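Local coordinates for protein ATP-dependent Clp endopeptidase (Clostridium difficile, PDB 3FES) that probably acts as a ClpC-type ATPase that unfolds proteins for degradation, its all-helical N-terminal domain likely receiving substrates or adaptor proteins, at residues A[103-107]-A[108-112]. Sequence-based numbering, arbitrary orientation.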
ATOM      1  N   ASN A 103       2.395 -19.178  -3.699  1.00 24.31           N
ATOM      2  CA  ASN A 103       1.426 -19.550  -2.670  1.00 23.48           C
ATOM      3  C   ASN A 103       0.972 -18.439  -1.740  1.00 24.44           C
ATOM      4  O   ASN A 103      -0.093 -18.513  -1.120  1.00 24.47           O
ATOM      5  CB  ASN A 103       1.987 -20.736  -1.847  1.00 22.96           C
ATOM      6  CG  ASN A 103       1.601 -22.067  -2.433  1.00 22.31           C
ATOM      7  OD1 ASN A 103       0.471 -22.250  -2.905  1.00 18.39           O
ATOM      8  ND2 ASN A 103       2.511 -23.041  -2.344  1.00 18.14           N
ATOM      9  N   TYR A 104       1.787 -17.403  -1.622  1.00 23.77           N
ATOM     10  CA  TYR A 104       1.606 -16.455  -0.531  1.00 24.84           C
ATOM     11  C   TYR A 104       1.616 -15.065  -1.128  1.00 23.92           C
ATOM     12  O   TYR A 104       2.536 -14.723  -1.865  1.00 24.50           O
ATOM     13  CB  TYR A 104       2.757 -16.626   0.487  1.00 25.03           C
ATOM     14  CG  TYR A 104       3.042 -18.094   0.797  1.00 26.19           C
ATOM     15  CD1 TYR A 104       2.205 -18.820   1.648  1.00 25.44           C
ATOM     16  CD2 TYR A 104       4.160 -18.750   0.239  1.00 29.43           C
ATOM     17  CE1 TYR A 104       2.442 -20.137   1.911  1.00 22.97           C
ATOM     18  CE2 TYR A 104       4.432 -20.083   0.528  1.00 29.34           C
ATOM     19  CZ  TYR A 104       3.552 -20.774   1.356  1.00 27.79           C
ATOM     20  OH  TYR A 104       3.767 -22.103   1.613  1.00 25.42           O
ATOM     21  N   ILE A 105       0.591 -14.277  -0.821  1.00 23.70           N
ATOM     22  CA  ILE A 105       0.503 -12.886  -1.312  1.00 22.54           C
ATOM     23  C   ILE A 105       1.338 -11.992  -0.399  1.00 22.46           C
ATOM     24  O   ILE A 105       1.020 -11.817   0.804  1.00 22.92           O
ATOM     25  CB  ILE A 105      -0.958 -12.372  -1.356  1.00 22.38           C
ATOM     26  CG1 ILE A 105      -1.867 -13.377  -2.089  1.00 23.26           C
ATOM     27  CG2 ILE A 105      -1.016 -10.924  -1.940  1.00 23.27           C
ATOM     28  CD1 ILE A 105      -3.413 -13.164  -1.769  1.00 25.93           C
ATOM     29  N   GLY A 106       2.430 -11.474  -0.952  1.00 22.60           N
ATOM     30  CA  GLY A 106       3.372 -10.633  -0.210  1.00 22.08           C
ATOM     31  C   GLY A 106       3.174  -9.142  -0.387  1.00 22.71           C
ATOM     32  O   GLY A 106       2.331  -8.683  -1.193  1.00 23.53           O
ATOM     33  N   THR A 107       3.980  -8.364   0.328  1.00 23.36           N
ATOM     34  CA  THR A 107       3.943  -6.905   0.171  1.00 23.00           C
ATOM     35  C   THR A 107       4.146  -6.470  -1.278  1.00 22.86           C
ATOM     36  O   THR A 107       3.505  -5.523  -1.738  1.00 22.46           O
ATOM     37  CB  THR A 107       4.923  -6.158   1.105  1.00 22.84           C
ATOM     38  OG1 THR A 107       6.273  -6.433   0.744  1.00 22.10           O
ATOM     39  CG2 THR A 107       4.676  -6.556   2.562  1.00 23.83           C
ATOM     40  N   GLU A 108       4.947  -7.233  -2.006  1.00 22.70           N
ATOM     41  CA  GLU A 108       5.254  -6.906  -3.421  1.00 23.72           C
ATOM     42  C   GLU A 108       3.996  -7.008  -4.303  1.00 24.11           C
ATOM     43  O   GLU A 108       3.784  -6.202  -5.246  1.00 22.95           O
ATOM     44  CB  GLU A 108       6.426  -7.785  -3.952  1.00 23.72           C
ATOM     45  CG  GLU A 108       6.162  -9.304  -4.011  1.00 26.08           C
ATOM     46  CD  GLU A 108       6.484 -10.013  -2.716  1.00 30.63           C
ATOM     47  OE1 GLU A 108       6.727 -11.246  -2.785  1.00 30.50           O
ATOM     48  OE2 GLU A 108       6.542  -9.357  -1.648  1.00 28.34           O
ATOM     49  N   HIS A 109       3.163  -7.996  -4.008  1.00 22.64           N
ATOM     50  CA  HIS A 109       1.904  -8.178  -4.751  1.00 23.42           C
ATOM     51  C   HIS A 109       0.902  -7.064  -4.492  1.00 22.90           C
ATOM     52  O   HIS A 109       0.236  -6.620  -5.419  1.00 22.94           O
ATOM     53  CB  HIS A 109       1.283  -9.565  -4.539  1.00 22.92           C
ATOM     54  CG  HIS A 109       2.247 -10.694  -4.760  1.00 26.29           C
ATOM     55  ND1 HIS A 109       2.660 -11.104  -6.018  1.00 28.72           N
ATOM     56  CD2 HIS A 109       2.937 -11.445  -3.872  1.00 23.48           C
ATOM     57  CE1 HIS A 109       3.532 -12.091  -5.889  1.00 24.78           C
ATOM     58  NE2 HIS A 109       3.701 -12.330  -4.599  1.00 30.29           N
ATOM     59  N   ILE A 110       0.843  -6.587  -3.253  1.00 23.27           N
ATOM     60  CA  ILE A 110      -0.029  -5.462  -2.907  1.00 22.43           C
ATOM     61  C   ILE A 110       0.459  -4.198  -3.611  1.00 22.92           C
ATOM     62  O   ILE A 110      -0.328  -3.490  -4.186  1.00 22.40           O
ATOM     63  CB  ILE A 110      -0.145  -5.277  -1.398  1.00 22.38           C
ATOM     64  CG1 ILE A 110      -0.682  -6.590  -0.786  1.00 21.98           C
ATOM     65  CG2 ILE A 110      -1.076  -4.047  -1.056  1.00 20.33           C
ATOM     66  CD1 ILE A 110      -0.779  -6.558   0.787  1.00 23.91           C
ATOM     67  N   LEU A 111       1.762  -3.947  -3.603  1.00 22.72           N
ATOM     68  CA  LEU A 111       2.260  -2.741  -4.286  1.00 24.28           C
ATOM     69  C   LEU A 111       2.059  -2.858  -5.815  1.00 23.62           C
ATOM     70  O   LEU A 111       1.685  -1.886  -6.477  1.00 23.39           O
ATOM     71  CB  LEU A 111       3.750  -2.480  -3.898  1.00 23.57           C
ATOM     72  CG  LEU A 111       4.337  -1.177  -4.500  1.00 23.88           C
ATOM     73  CD1 LEU A 111       3.514   0.061  -4.128  1.00 26.49           C
ATOM     74  CD2 LEU A 111       5.840  -1.026  -4.039  1.00 23.73           C
ATOM     75  N   LEU A 112       2.275  -4.047  -6.376  1.00 23.57           N
ATOM     76  CA  LEU A 112       1.982  -4.279  -7.809  1.00 24.50           C
ATOM     77  C   LEU A 112       0.524  -3.887  -8.151  1.00 24.30           C
ATOM     78  O   LEU A 112       0.205  -3.284  -9.195  1.00 20.92           O
ATOM     79  CB  LEU A 112       2.133  -5.760  -8.105  1.00 24.88           C
ATOM     80  CG  LEU A 112       2.593  -6.305  -9.444  1.00 32.46           C
ATOM     81  CD1 LEU A 112       3.630  -5.412 -10.116  1.00 34.81           C
ATOM     82  CD2 LEU A 112       3.214  -7.663  -9.085  1.00 34.06           C
TER
HETATM   83  O   HOH W   1       7.792  -8.665   0.654  1.00 31.89           O
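The imidazole of His109 turns an edge to the backbone N of Gly106, which lies in the plane of the ring, while Glu108 CG sits over one face, 3.8 Å from the ring plane and displaced from its middle. Ile105 CA and Tyr104 O approach the same ring obliquely. The phenol ring of Tyr104 is covered on one face from within its own loop: Asn103 CB sits over its centre, 3.4 Å above the plane. Closer to the backbone, Ile105 CG2 packs 3.7 Å from His109 CB. Glu108 folds back over the start of its helix, CG lying between N and C (chi1 64°) and the chain bending again at chi2 (-87°). That brings CD to 4.0 Å from Gly106 CA and puts the carboxylate at the N-terminal end of the helix, where its negative charge is probably favourable. One water bridges Thr107 and Glu108, 2.7 Å from Thr107 OG1 and donating to Glu108 OE2 at 2.7 Å. Thr107 OG1 also hydrogen-bonds to Ala48 N.

This is the start of helix 107-117 in the helical Clp N-terminal domain, with Gly106 as N-cap. Its carbonyl O takes Ile110 N in the carbonyl plane (3.3 Å, N-H...O angle 159°) and, weakly, His109 N as well. The next bond along the helix runs from Leu111 N to Thr107 O at 3.0 Å. Thr107 N, buried in the first turn, has no partner in the model. Ile105 and Ile110 both pack against Ser93 of helix 84-99, while Leu111 touches Leu37 of helix 33-43. On the loop side, backbone hydrogen bonds join Ile105 to Arg7 and Thr9 of the N-terminal segment.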